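PDB 6RWC: chicken beta-microseminoprotein-like 3 from Gallus gallus, which is of unknown function but belongs to the beta-microseminoprotein (PSP-94) family of small disulfide-rich secreted proteins and is found in chicken egg white. Local coordinates for residues L60-K63 against I68-V71. Residues are numbered along the deposited sequence; the frame is centred on the assembly and turned at random.
Sequences LFHK and IRVV. With SO4 (sulfate ion), chain C.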
ATOM      1  N   LEU A  60      -6.868  12.998  -1.711  1.00 27.00           N
ATOM      2  CA  LEU A  60      -7.856  12.332  -0.872  1.00 27.44           C
ATOM      3  C   LEU A  60      -7.445  10.877  -0.702  1.00 27.31           C
ATOM      4  O   LEU A  60      -7.333  10.142  -1.690  1.00 26.47           O
ATOM      5  CB  LEU A  60      -9.254  12.428  -1.483  1.00 31.76           C
ATOM      6  CG  LEU A  60     -10.173  13.551  -0.997  1.00 38.95           C
ATOM      7  CD1 LEU A  60      -9.513  14.908  -1.153  1.00 37.93           C
ATOM      8  CD2 LEU A  60     -11.498  13.509  -1.745  1.00 39.78           C
ATOM      9  N   PHE A  61      -7.226  10.465   0.542  1.00 31.36           N
ATOM     10  CA  PHE A  61      -6.847   9.093   0.842  1.00 26.84           C
ATOM     11  C   PHE A  61      -8.092   8.226   0.987  1.00 31.29           C
ATOM     12  O   PHE A  61      -9.028   8.587   1.706  1.00 33.59           O
ATOM     13  CB  PHE A  61      -6.012   9.026   2.119  1.00 28.47           C
ATOM     14  CG  PHE A  61      -5.739   7.626   2.584  1.00 29.76           C
ATOM     15  CD1 PHE A  61      -6.437   7.091   3.652  1.00 27.46           C
ATOM     16  CD2 PHE A  61      -4.799   6.839   1.939  1.00 30.76           C
ATOM     17  CE1 PHE A  61      -6.195   5.797   4.078  1.00 26.89           C
ATOM     18  CE2 PHE A  61      -4.552   5.544   2.359  1.00 31.75           C
ATOM     19  CZ  PHE A  61      -5.252   5.022   3.431  1.00 27.74           C
ATOM     20  N   HIS A  62      -8.094   7.086   0.303  1.00 27.67           N
ATOM     21  CA  HIS A  62      -9.181   6.118   0.378  1.00 36.95           C
ATOM     22  C   HIS A  62      -8.624   4.828   0.958  1.00 33.48           C
ATOM     23  O   HIS A  62      -7.731   4.213   0.367  1.00 31.18           O
ATOM     24  CB  HIS A  62      -9.806   5.876  -0.998  1.00 40.95           C
ATOM     25  CG  HIS A  62     -10.401   7.105  -1.613  1.00 45.61           C
ATOM     26  ND1 HIS A  62     -11.557   7.688  -1.139  1.00 53.70           N
ATOM     27  CD2 HIS A  62     -10.001   7.859  -2.663  1.00 49.12           C
ATOM     28  CE1 HIS A  62     -11.843   8.750  -1.871  1.00 55.20           C
ATOM     29  NE2 HIS A  62     -10.914   8.876  -2.802  1.00 52.18           N
ATOM     30  N   LYS A  63      -9.153   4.423   2.116  1.00 32.21           N
ATOM     31  CA  LYS A  63      -8.563   3.310   2.853  1.00 33.50           C
ATOM     32  C   LYS A  63      -8.735   1.990   2.113  1.00 35.20           C
ATOM     33  O   LYS A  63      -7.802   1.180   2.049  1.00 41.10           O
ATOM     34  CB  LYS A  63      -9.185   3.229   4.247  1.00 40.77           C
ATOM     35  CG  LYS A  63      -8.585   2.161   5.137  1.00 45.29           C
ATOM     36  CD  LYS A  63      -7.117   2.435   5.404  1.00 45.15           C
ATOM     37  CE  LYS A  63      -6.543   1.409   6.356  1.00 47.55           C
ATOM     38  NZ  LYS A  63      -6.652   0.034   5.799  1.00 50.68           N
ATOM     39  N   ILE A  68      -4.274   7.463  -3.075  1.00 29.44           N
ATOM     40  CA  ILE A  68      -4.420   8.902  -2.895  1.00 27.53           C
ATOM     41  C   ILE A  68      -4.858   9.470  -4.234  1.00 27.86           C
ATOM     42  O   ILE A  68      -4.095   9.445  -5.208  1.00 29.49           O
ATOM     43  CB  ILE A  68      -3.122   9.564  -2.415  1.00 25.56           C
ATOM     44  CG1 ILE A  68      -2.772   9.084  -1.007  1.00 26.01           C
ATOM     45  CG2 ILE A  68      -3.261  11.078  -2.440  1.00 23.58           C
ATOM     46  CD1 ILE A  68      -1.440   9.589  -0.512  1.00 30.31           C
ATOM     47  N   ARG A  69      -6.085   9.974  -4.292  1.00 22.49           N
ATOM     48  CA  ARG A  69      -6.630  10.566  -5.504  1.00 27.73           C
ATOM     49  C   ARG A  69      -6.590  12.083  -5.379  1.00 28.61           C
ATOM     50  O   ARG A  69      -7.149  12.646  -4.434  1.00 22.81           O
ATOM     51  CB  ARG A  69      -8.059  10.077  -5.750  1.00 25.71           C
ATOM     52  CG  ARG A  69      -8.735  10.692  -6.969  1.00 41.15           C
ATOM     53  CD  ARG A  69      -9.968   9.892  -7.374  1.00 57.76           C
ATOM     54  NE  ARG A  69     -10.989  10.727  -8.000  1.00 65.29           N
ATOM     55  CZ  ARG A  69     -12.026  11.246  -7.350  1.00 69.69           C
ATOM     56  NH1 ARG A  69     -12.180  11.012  -6.055  1.00 73.47           N
ATOM     57  NH2 ARG A  69     -12.910  11.996  -7.995  1.00 70.90           N
ATOM     58  N   VAL A  70      -5.932  12.732  -6.333  1.00 30.87           N
ATOM     59  CA  VAL A  70      -5.756  14.180  -6.322  1.00 28.30           C
ATOM     60  C   VAL A  70      -6.958  14.833  -6.999  1.00 24.12           C
ATOM     61  O   VAL A  70      -7.236  14.581  -8.176  1.00 25.53           O
ATOM     62  CB  VAL A  70      -4.444  14.578  -7.014  1.00 28.71           C
ATOM     63  CG1 VAL A  70      -4.315  16.083  -7.079  1.00 23.47           C
ATOM     64  CG2 VAL A  70      -3.255  13.968  -6.279  1.00 27.87           C
ATOM     65  N   VAL A  71      -7.668  15.681  -6.254  1.00 26.31           N
ATOM     66  CA  VAL A  71      -8.903  16.297  -6.718  1.00 25.44           C
ATOM     67  C   VAL A  71      -8.827  17.799  -6.481  1.00 27.45           C
ATOM     68  O   VAL A  71      -7.970  18.295  -5.749  1.00 26.16           O
ATOM     69  CB  VAL A  71     -10.143  15.707  -6.019  1.00 32.90           C
ATOM     70  CG1 VAL A  71     -10.229  14.205  -6.268  1.00 26.78           C
ATOM     71  CG2 VAL A  71     -10.099  16.017  -4.527  1.00 25.73           C
TER
HETATM   72  S   SO4 C 101     -13.004   4.347   1.781  1.00 60.42           S
HETATM   73  O1  SO4 C 101     -12.255   3.842   0.635  1.00 60.67           O
HETATM   74  O2  SO4 C 101     -14.208   5.029   1.313  1.00 67.72           O
HETATM   75  O3  SO4 C 101     -12.174   5.284   2.532  1.00 53.70           O
HETATM   76  O4  SO4 C 101     -13.384   3.231   2.642  1.00 62.47           O
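Leu60 and Arg69 form a doubly hydrogen-bonded antiparallel pair, Leu60 N reaching Arg69 O at 2.8 Å and Arg69 N returning to Leu60 O at 2.9 Å. Neither donor lies flat in the carbonyl plane it meets; Leu60 N stands above that of Arg69, 37° out of it. The Leu60 oxygen also takes a CA-H...O contact from Ile68 CA. On the face that carries the Leu60 and Arg69 side chains, the isobutyl end of Leu60 crosses Val71 at about a right angle, CD1 resting 3.6 Å from Val71 CG2. The other methyl of Val71, CG1, lies over the centre of the Arg69 guanidinium, 3.6 Å above its plane. Arg69 leaves the strand with CG anti to the backbone N (chi1 177°) and runs extended to NE, which is hydrogen-bonded to Ser79 OG. Its NH1 comes within 4.1 Å of His62 NE2, too far for a bond, with ring and guanidinium planes 27° apart. On the reverse face, Ile68 CG1 approaches the edge of the Phe61 ring near its plane, 4.2 Å from CD2. Beyond His62, Lys63 N binds a sulfate, probably from the crystallisation liquor, which Lys64 N also holds. These contacts join strands 57-62 and 67-72 into the two-stranded antiparallel beta hairpin of the C-terminal half of this microseminoprotein chain.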